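Local coordinates for protein endoglucanase A (PDB 6Q1I) that hydrolyses internal beta-1,4-glucosidic linkages in cellulose, lichenan and cereal beta-glucans, the deposited chain being the family 5 catalytic domain of a longer protein, at residues R12-I17 and S201-M206; F155-Q160 and E190-T195; N251-S256 and Y260-E265. All blocks are in the same frame, centred on the assembly; numbering follows the deposited sequence. Where two conformers were deposited one is given.

Contact 1 (R12-I17 and S201-M206); sequences RSASEI and SRAVMM
The carbonyl oxygens of Arg12 and Ser201 face each other across one water, which donates to both, at 2.7 Å from Arg12 O and 3.0 Å from Ser201 O. No direct hydrogen bond crosses between the two segments, so this water is what reconciles two acceptors only 4.4 Å apart. Beside it the contact is apolar and small. Ala203 CB points at the helix and is met by two methyl groups, Ala14 CB at 4.1 Å and Ile17 CD1, one helical turn on, at a similar distance. Ile17 CG1 stands beside its own backbone N (chi1 -70°) and lies over one face of the Arg12 guanidinium, toward its rim, while CD1 reaches Ala203. Helix 14-20 lies across the N-terminal end of the eight-stranded TIM barrel, where strand 204-208 begins; Ile230 and Ile154 of the flanking strands extend the same apolar patch. The helix starts with a capping box: Ser13 OG accepts from Glu16 N at 3.1 Å, while in the modelled conformer Glu16 OE2 takes Ser13 N at 2.8 Å and the Ser13 hydroxyl as well. The Arg12 guanidinium is engaged by Asp151 in a salt bridge and by Tyr109 in a hydrogen bond.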
loop_
_atom_site.group_PDB
_atom_site.type_symbol
_atom_site.label_atom_id
_atom_site.label_comp_id
_atom_site.label_asym_id
_atom_site.label_seq_id
_atom_site.Cartn_x
_atom_site.Cartn_y
_atom_site.Cartn_z
ATOM N N ARG A 12 -11.189 -16.282 6.112
ATOM C CA ARG A 12 -10.344 -16.279 7.298
ATOM C C ARG A 12 -10.430 -14.930 8.001
ATOM O O ARG A 12 -10.708 -13.898 7.384
ATOM C CB ARG A 12 -8.886 -16.540 6.912
ATOM C CG ARG A 12 -8.532 -18.010 6.705
ATOM C CD ARG A 12 -7.156 -18.155 6.100
ATOM N NE ARG A 12 -7.134 -17.677 4.725
ATOM C CZ ARG A 12 -6.060 -17.681 3.943
ATOM N NH1 ARG A 12 -4.898 -18.128 4.399
ATOM N NH2 ARG A 12 -6.148 -17.229 2.703
ATOM N N SER A 13 -10.187 -14.939 9.305
ATOM C CA SER A 13 -10.095 -13.684 10.030
ATOM C C SER A 13 -8.899 -12.873 9.538
ATOM O O SER A 13 -7.918 -13.406 9.015
ATOM C CB SER A 13 -9.913 -13.945 11.516
ATOM O OG SER A 13 -8.619 -14.454 11.756
ATOM N N ALA A 14 -8.980 -11.560 9.734
ATOM C CA ALA A 14 -7.877 -10.705 9.325
ATOM C C ALA A 14 -6.592 -11.126 10.014
ATOM O O ALA A 14 -5.519 -11.104 9.405
ATOM C CB ALA A 14 -8.207 -9.250 9.639
ATOM N N SER A 15 -6.676 -11.521 11.284
ATOM C CA SER A 15 -5.469 -11.916 12.003
ATOM C C SER A 15 -4.842 -13.156 11.380
ATOM O O SER A 15 -3.613 -13.257 11.285
ATOM C CB SER A 15 -5.783 -12.139 13.481
ATOM O OG SER A 15 -6.177 -10.923 14.091
ATOM N N GLU A 16 -5.663 -14.105 10.934
ATOM C CA GLU A 16 -5.130 -15.301 10.287
ATOM C C GLU A 16 -4.460 -14.955 8.961
ATOM O O GLU A 16 -3.382 -15.468 8.640
ATOM C CB GLU A 16 -6.265 -16.296 10.029
ATOM C CG GLU A 16 -6.917 -16.911 11.271
ATOM C CD GLU A 16 -8.157 -17.750 10.932
ATOM O OE1 GLU A 16 -8.022 -18.982 10.793
ATOM O OE2 GLU A 16 -9.266 -17.185 10.785
ATOM N N ILE A 17 -5.102 -14.097 8.169
ATOM C CA ILE A 17 -4.577 -13.763 6.850
ATOM C C ILE A 17 -3.218 -13.085 6.971
ATOM O O ILE A 17 -2.276 -13.404 6.231
ATOM C CB ILE A 17 -5.603 -12.896 6.093
ATOM C CG1 ILE A 17 -6.830 -13.742 5.725
ATOM C CG2 ILE A 17 -4.972 -12.252 4.849
ATOM C CD1 ILE A 17 -8.059 -12.941 5.338
ATOM N N SER A 201 -17.108 -10.198 5.646
ATOM C CA SER A 201 -15.994 -10.654 6.464
ATOM C C SER A 201 -14.622 -10.447 5.839
ATOM O O SER A 201 -13.617 -10.731 6.498
ATOM C CB SER A 201 -16.157 -12.144 6.783
ATOM O OG SER A 201 -17.410 -12.364 7.392
ATOM N N ARG A 202 -14.547 -9.976 4.597
ATOM C CA ARG A 202 -13.261 -9.726 3.955
ATOM C C ARG A 202 -12.388 -8.839 4.830
ATOM O O ARG A 202 -12.850 -7.850 5.399
ATOM C CB ARG A 202 -13.498 -9.021 2.616
ATOM C CG ARG A 202 -12.234 -8.875 1.763
ATOM C CD ARG A 202 -12.473 -8.195 0.411
ATOM N NE ARG A 202 -13.572 -8.826 -0.301
ATOM C CZ ARG A 202 -13.509 -10.016 -0.886
ATOM N NH1 ARG A 202 -12.377 -10.713 -0.890
ATOM N NH2 ARG A 202 -14.589 -10.516 -1.461
ATOM N N ALA A 203 -11.104 -9.168 4.896
ATOM C CA ALA A 203 -10.169 -8.316 5.611
ATOM C C ALA A 203 -10.093 -6.953 4.940
ATOM O O ALA A 203 -10.009 -6.850 3.708
ATOM C CB ALA A 203 -8.786 -8.963 5.617
ATOM N N VAL A 204 -10.092 -5.904 5.761
ATOM C CA VAL A 204 -10.025 -4.530 5.278
ATOM C C VAL A 204 -8.916 -3.796 6.017
ATOM O O VAL A 204 -8.984 -3.631 7.240
ATOM C CB VAL A 204 -11.367 -3.792 5.428
ATOM C CG1 VAL A 204 -11.224 -2.338 4.967
ATOM C CG2 VAL A 204 -12.467 -4.494 4.645
ATOM N N MET A 205 -7.896 -3.373 5.276
ATOM C CA MET A 205 -6.850 -2.492 5.763
ATOM C C MET A 205 -7.319 -1.043 5.719
ATOM O O MET A 205 -8.063 -0.640 4.818
ATOM C CB MET A 205 -5.615 -2.620 4.866
ATOM C CG MET A 205 -4.856 -3.910 5.049
ATOM S SD MET A 205 -3.565 -4.240 3.829
ATOM C CE MET A 205 -2.569 -2.775 3.982
ATOM N N MET A 206 -6.870 -0.256 6.701
ATOM C CA MET A 206 -7.155 1.172 6.705
ATOM C C MET A 206 -5.999 1.896 7.367
ATOM O O MET A 206 -5.438 1.381 8.349
ATOM C CB MET A 206 -8.461 1.510 7.425
ATOM C CG MET A 206 -8.593 0.943 8.819
ATOM S SD MET A 206 -10.244 1.146 9.501
ATOM C CE MET A 206 -11.226 0.426 8.255
HETATM O O HOH W 1 -10.735 -11.198 7.181
#

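Contact 2 (F155-Q160 and E190-T195); sequences FETLNQ and ESIRKT. Unlike the reference sequence in segment 155-160: Gln160 (reference Glu).
Ile192 O, in helix 175-194, is gripped by two donors from one residue: Thr195 OG1 at 2.8 Å, lying in the carbonyl plane, and Thr195 N at 3.2 Å. Both bonds come from three residues on, so backbone and hydroxyl of Thr195 are tied to the same carbonyl. The side chain of the same isoleucine makes the contact with the strand. Its CG2 methyl meets the edge of the Phe155 ring, in the ring plane, 3.8 Å from CD2 and 4.0 Å from CE2. CD1 reaches CD2 from the other branch at 3.9 Å, so both branches of the isoleucine press on the same ring corner, CD2, from one side. With CG1 beside the backbone N (chi1 -68°), CG2 stands anti to that nitrogen, which brings both branches to the strand. The two side chains run antiparallel past one another, overlapping flank to flank. Thr157 CG2 adds a looser touch on Ile192 CD1 at 4.5 Å, while its hydroxyl is hydrogen-bonded to Asn185. Three residues after Thr157, well away from the contact itself, Gln160 replaces the reference glutamate that is, by similarity, the proton donor; its NE2 is hydrogen-bonded to His234. The contact joins strand 153-156 to the helix that follows it in the beta-alpha-beta unit leading to strand 204-208, with Trp139 and Ser143 of the preceding helix 128-145 packed against Ile192.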
loop_
_atom_site.group_PDB
_atom_site.type_symbol
_atom_site.label_atom_id
_atom_site.label_comp_id
_atom_site.label_asym_id
_atom_site.label_seq_id
_atom_site.Cartn_x
_atom_site.Cartn_y
_atom_site.Cartn_z
ATOM N N PHE A 155 -9.147 -5.542 0.849
ATOM C CA PHE A 155 -9.388 -4.155 0.472
ATOM C C PHE A 155 -8.610 -3.234 1.411
ATOM O O PHE A 155 -8.436 -3.548 2.590
ATOM C CB PHE A 155 -10.874 -3.793 0.563
ATOM C CG PHE A 155 -11.770 -4.498 -0.428
ATOM C CD1 PHE A 155 -11.299 -4.998 -1.628
ATOM C CD2 PHE A 155 -13.126 -4.617 -0.159
ATOM C CE1 PHE A 155 -12.160 -5.625 -2.524
ATOM C CE2 PHE A 155 -13.981 -5.222 -1.053
ATOM C CZ PHE A 155 -13.502 -5.735 -2.233
ATOM N N GLU A 156 -8.164 -2.087 0.892
ATOM C CA GLU A 156 -7.501 -1.047 1.680
ATOM C C GLU A 156 -8.207 0.273 1.389
ATOM O O GLU A 156 -8.215 0.730 0.243
ATOM C CB GLU A 156 -6.005 -0.994 1.327
ATOM C CG GLU A 156 -5.257 0.179 1.932
ATOM C CD GLU A 156 -3.857 0.347 1.365
ATOM O OE1 GLU A 156 -3.118 -0.654 1.303
ATOM O OE2 GLU A 156 -3.513 1.479 0.952
ATOM N N THR A 157 -8.817 0.877 2.417
ATOM C CA THR A 157 -9.784 1.954 2.191
ATOM C C THR A 157 -9.162 3.164 1.497
ATOM O O THR A 157 -9.744 3.727 0.558
ATOM C CB THR A 157 -10.383 2.396 3.528
ATOM O OG1 THR A 157 -9.319 2.728 4.430
ATOM C CG2 THR A 157 -11.278 1.299 4.137
ATOM N N LEU A 158 -8.013 3.612 2.000
ATOM C CA LEU A 158 -7.334 4.829 1.585
ATOM C C LEU A 158 -5.838 4.568 1.681
ATOM O O LEU A 158 -5.401 3.642 2.372
ATOM C CB LEU A 158 -7.692 6.008 2.507
ATOM C CG LEU A 158 -9.146 6.477 2.494
ATOM C CD1 LEU A 158 -9.391 7.437 3.645
ATOM C CD2 LEU A 158 -9.494 7.124 1.172
ATOM N N ASN A 159 -5.052 5.426 1.020
ATOM C CA ASN A 159 -3.606 5.252 0.929
ATOM C C ASN A 159 -2.869 6.049 2.000
ATOM O O ASN A 159 -2.521 5.508 3.052
ATOM C CB ASN A 159 -3.147 5.641 -0.479
ATOM C CG ASN A 159 -1.664 5.546 -0.644
ATOM O OD1 ASN A 159 -1.038 4.599 -0.157
ATOM N ND2 ASN A 159 -1.083 6.521 -1.329
ATOM N N GLN A 160 -2.608 7.328 1.738
ATOM C CA GLN A 160 -1.904 8.212 2.668
ATOM C C GLN A 160 -2.729 9.470 2.893
ATOM O O GLN A 160 -2.279 10.591 2.631
ATOM C CB GLN A 160 -0.513 8.554 2.133
ATOM C CG GLN A 160 0.402 7.338 2.038
ATOM C CD GLN A 160 1.812 7.676 1.606
ATOM O OE1 GLN A 160 2.096 8.771 1.126
ATOM N NE2 GLN A 160 2.693 6.731 1.767
ATOM N N GLU A 190 -18.041 0.748 6.150
ATOM C CA GLU A 190 -19.479 0.512 6.213
ATOM C C GLU A 190 -20.027 0.194 4.831
ATOM O O GLU A 190 -20.851 -0.710 4.674
ATOM C CB GLU A 190 -20.183 1.734 6.805
ATOM C CG GLU A 190 -21.621 1.490 7.260
ATOM C CD GLU A 190 -22.667 1.590 6.160
ATOM O OE1 GLU A 190 -22.413 2.206 5.097
ATOM O OE2 GLU A 190 -23.770 1.052 6.388
ATOM N N SER A 191 -19.562 0.921 3.815
ATOM C CA SER A 191 -20.008 0.672 2.448
ATOM C C SER A 191 -19.574 -0.701 1.949
ATOM O O SER A 191 -20.343 -1.385 1.263
ATOM C CB SER A 191 -19.508 1.782 1.529
ATOM O OG SER A 191 -20.097 3.023 1.883
ATOM N N ILE A 192 -18.350 -1.122 2.282
ATOM C CA ILE A 192 -17.887 -2.459 1.908
ATOM C C ILE A 192 -18.794 -3.515 2.534
ATOM O O ILE A 192 -19.317 -4.404 1.853
ATOM C CB ILE A 192 -16.416 -2.651 2.336
ATOM C CG1 ILE A 192 -15.470 -1.755 1.519
ATOM C CG2 ILE A 192 -16.014 -4.109 2.237
ATOM C CD1 ILE A 192 -14.091 -1.580 2.141
ATOM N N ARG A 193 -19.012 -3.412 3.846
ATOM C CA ARG A 193 -19.780 -4.427 4.561
ATOM C C ARG A 193 -21.227 -4.485 4.085
ATOM O O ARG A 193 -21.821 -5.562 4.036
ATOM C CB ARG A 193 -19.748 -4.147 6.068
ATOM C CG ARG A 193 -18.369 -4.208 6.711
ATOM C CD ARG A 193 -17.783 -5.609 6.643
ATOM N NE ARG A 193 -16.488 -5.713 7.309
ATOM C CZ ARG A 193 -15.392 -6.255 6.775
ATOM N NH1 ARG A 193 -15.389 -6.753 5.547
ATOM N NH2 ARG A 193 -14.281 -6.294 7.486
ATOM N N LYS A 194 -21.806 -3.336 3.735
ATOM C CA LYS A 194 -23.201 -3.276 3.314
ATOM C C LYS A 194 -23.462 -4.071 2.038
ATOM O O LYS A 194 -24.599 -4.492 1.811
ATOM C CB LYS A 194 -23.583 -1.809 3.108
ATOM C CG LYS A 194 -25.052 -1.544 2.859
ATOM C CD LYS A 194 -25.262 -0.049 2.658
ATOM C CE LYS A 194 -26.730 0.314 2.600
ATOM N NZ LYS A 194 -26.888 1.784 2.476
ATOM N N THR A 195 -22.445 -4.302 1.203
ATOM C CA THR A 195 -22.653 -5.074 -0.021
ATOM C C THR A 195 -22.836 -6.565 0.238
ATOM O O THR A 195 -23.272 -7.278 -0.668
ATOM C CB THR A 195 -21.522 -4.852 -1.039
ATOM O OG1 THR A 195 -20.284 -5.377 -0.544
ATOM C CG2 THR A 195 -21.376 -3.371 -1.370
#

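Contact 3 (N251-S256 and Y260-E265)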
loop_
_atom_site.group_PDB
_atom_site.type_symbol
_atom_site.label_atom_id
_atom_site.label_comp_id
_atom_site.label_asym_id
_atom_site.label_seq_id
_atom_site.Cartn_x
_atom_site.Cartn_y
_atom_site.Cartn_z
ATOM N N ASN A 251 23.872 7.024 3.053
ATOM C CA ASN A 251 23.943 5.978 2.037
ATOM C C ASN A 251 24.514 4.656 2.540
ATOM O O ASN A 251 24.751 3.755 1.728
ATOM C CB ASN A 251 24.689 6.447 0.781
ATOM C CG ASN A 251 26.153 6.730 1.035
ATOM O OD1 ASN A 251 26.654 6.537 2.140
ATOM N ND2 ASN A 251 26.853 7.180 0.002
ATOM N N THR A 252 24.699 4.502 3.848
ATOM C CA THR A 252 25.135 3.247 4.435
ATOM C C THR A 252 24.152 2.830 5.521
ATOM O O THR A 252 23.501 3.670 6.148
ATOM C CB THR A 252 26.542 3.376 5.037
ATOM O OG1 THR A 252 26.548 4.439 5.994
ATOM C CG2 THR A 252 27.577 3.667 3.955
ATOM N N TRP A 253 24.057 1.519 5.737
ATOM C CA TRP A 253 23.167 0.956 6.740
ATOM C C TRP A 253 23.729 -0.377 7.214
ATOM O O TRP A 253 24.249 -1.157 6.409
ATOM C CB TRP A 253 21.760 0.715 6.170
ATOM C CG TRP A 253 20.759 0.412 7.251
ATOM C CD1 TRP A 253 19.967 1.312 7.888
ATOM C CD2 TRP A 253 20.477 -0.865 7.843
ATOM N NE1 TRP A 253 19.200 0.686 8.836
ATOM C CE2 TRP A 253 19.488 -0.653 8.826
ATOM C CE3 TRP A 253 20.954 -2.162 7.636
ATOM C CZ2 TRP A 253 18.974 -1.688 9.606
ATOM C CZ3 TRP A 253 20.438 -3.187 8.404
ATOM C CH2 TRP A 253 19.465 -2.946 9.382
ATOM N N GLY A 254 23.614 -0.634 8.522
ATOM C CA GLY A 254 23.966 -1.936 9.059
ATOM C C GLY A 254 24.618 -1.977 10.430
ATOM O O GLY A 254 25.014 -3.056 10.873
ATOM N N SER A 255 24.731 -0.844 11.119
ATOM C CA SER A 255 25.339 -0.828 12.441
ATOM C C SER A 255 24.396 -1.424 13.485
ATOM O O SER A 255 23.203 -1.644 13.242
ATOM C CB SER A 255 25.669 0.603 12.854
ATOM O OG SER A 255 24.485 1.345 13.083
ATOM N N SER A 256 24.952 -1.668 14.676
ATOM C CA SER A 256 24.135 -2.107 15.802
ATOM C C SER A 256 23.036 -1.100 16.104
ATOM O O SER A 256 21.894 -1.484 16.386
ATOM C CB SER A 256 25.020 -2.310 17.036
ATOM O OG SER A 256 25.889 -3.407 16.850
ATOM N N TYR A 260 19.033 -1.756 16.068
ATOM C CA TYR A 260 18.235 -1.483 17.256
ATOM C C TYR A 260 17.105 -0.512 16.945
ATOM O O TYR A 260 15.962 -0.713 17.371
ATOM C CB TYR A 260 19.132 -0.912 18.354
ATOM C CG TYR A 260 18.369 -0.463 19.577
ATOM C CD1 TYR A 260 17.977 -1.372 20.541
ATOM C CD2 TYR A 260 18.034 0.875 19.761
ATOM C CE1 TYR A 260 17.276 -0.962 21.662
ATOM C CE2 TYR A 260 17.335 1.291 20.880
ATOM C CZ TYR A 260 16.965 0.366 21.825
ATOM O OH TYR A 260 16.267 0.764 22.943
ATOM N N SER A 261 17.413 0.551 16.208
ATOM C CA SER A 261 16.407 1.551 15.886
ATOM C C SER A 261 15.259 0.936 15.104
ATOM O O SER A 261 14.085 1.235 15.369
ATOM C CB SER A 261 17.045 2.685 15.086
ATOM O OG SER A 261 18.010 3.357 15.861
ATOM N N LEU A 262 15.573 0.083 14.128
ATOM C CA LEU A 262 14.506 -0.537 13.354
ATOM C C LEU A 262 13.700 -1.498 14.215
ATOM O O LEU A 262 12.469 -1.556 14.106
ATOM C CB LEU A 262 15.078 -1.215 12.109
ATOM C CG LEU A 262 14.070 -1.782 11.109
ATOM C CD1 LEU A 262 13.078 -0.730 10.642
ATOM C CD2 LEU A 262 14.799 -2.380 9.922
ATOM N N ASP A 263 14.371 -2.253 15.085
ATOM C CA ASP A 263 13.661 -3.168 15.974
ATOM C C ASP A 263 12.670 -2.420 16.866
ATOM O O ASP A 263 11.529 -2.858 17.041
ATOM C CB ASP A 263 14.656 -3.959 16.831
ATOM C CG ASP A 263 15.406 -5.020 16.043
ATOM O OD1 ASP A 263 14.901 -5.485 15.001
ATOM O OD2 ASP A 263 16.502 -5.409 16.487
ATOM N N VAL A 264 13.094 -1.294 17.454
ATOM C CA VAL A 264 12.197 -0.533 18.326
ATOM C C VAL A 264 11.015 0.019 17.536
ATOM O O VAL A 264 9.876 0.037 18.019
ATOM C CB VAL A 264 12.983 0.572 19.058
ATOM C CG1 VAL A 264 12.040 1.543 19.750
ATOM C CG2 VAL A 264 13.942 -0.058 20.069
ATOM N N GLU A 265 11.269 0.484 16.313
ATOM C CA GLU A 265 10.191 0.990 15.466
ATOM C C GLU A 265 9.172 -0.108 15.162
ATOM O O GLU A 265 7.956 0.094 15.301
ATOM C CB GLU A 265 10.796 1.558 14.180
ATOM C CG GLU A 265 9.774 2.028 13.162
ATOM C CD GLU A 265 10.407 2.596 11.898
ATOM O OE1 GLU A 265 11.637 2.828 11.885
ATOM O OE2 GLU A 265 9.675 2.780 10.904
#
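Ser256 and Tyr260 are joined by the one hydrogen bond between the segments, from Tyr260 N to Ser256 O at 2.9 Å and nearly straight, with an N-H...O angle of 165°. It is the i to i+4 bond of the first helical turn. The same carbonyl oxygen also lies 3.4 Å from Tyr260 CB. A second group of polar bonds secures the approach to the helix: Ser255, as N-cap, uses OG to accept from Asp258 N, and the carboxylate of Asp258 takes Gly254 N in return. Apolar packing accounts for the rest. Trp253 CZ2 meets Leu262 CD2 obliquely at 4.2 Å, so the indole packs back against the helix that its own segment leads into. Phe241, Pro238 and Leu299 pack around the same indole, and Tyr303 touches Leu262. Tyr260 turns the other way: CG is anti to the backbone N (chi1 174°), which carries the ring off along the helix, where Val264 CG2 rests on one face, 3.5 Å above its plane toward the rim. The Ser255 cap and the Ser256-Tyr260 bond mark an N-capped helix start, that of helix 256-275, which links strands 229-234 and 280-285 on the outside of the TIM barrel.

Overall arrangement
Contacts 1 and 2 are neighbours, with centres 12 Å apart, and share the barrel sheet: strands 153-156 and 204-208 lie side by side, joined through Met205 N and Phe155 O. Helix 175-194 connects those strands, and its Arg193 reaches Arg202 O. Both segments of contact 2 fall between those of contact 1 in sequence, whereas contact 3 follows both. Contact 3 has its centre about 30 Å from that of contact 1 and about 34 Å from that of contact 2, which is across the chain's centre. Contact 1 packs the N-terminal end of the barrel, contact 2 the strand-helix layer and contact 3 the outer helices, while residue 160, the proton-donor position by similarity, follows strand 153-156 at the C-terminal end.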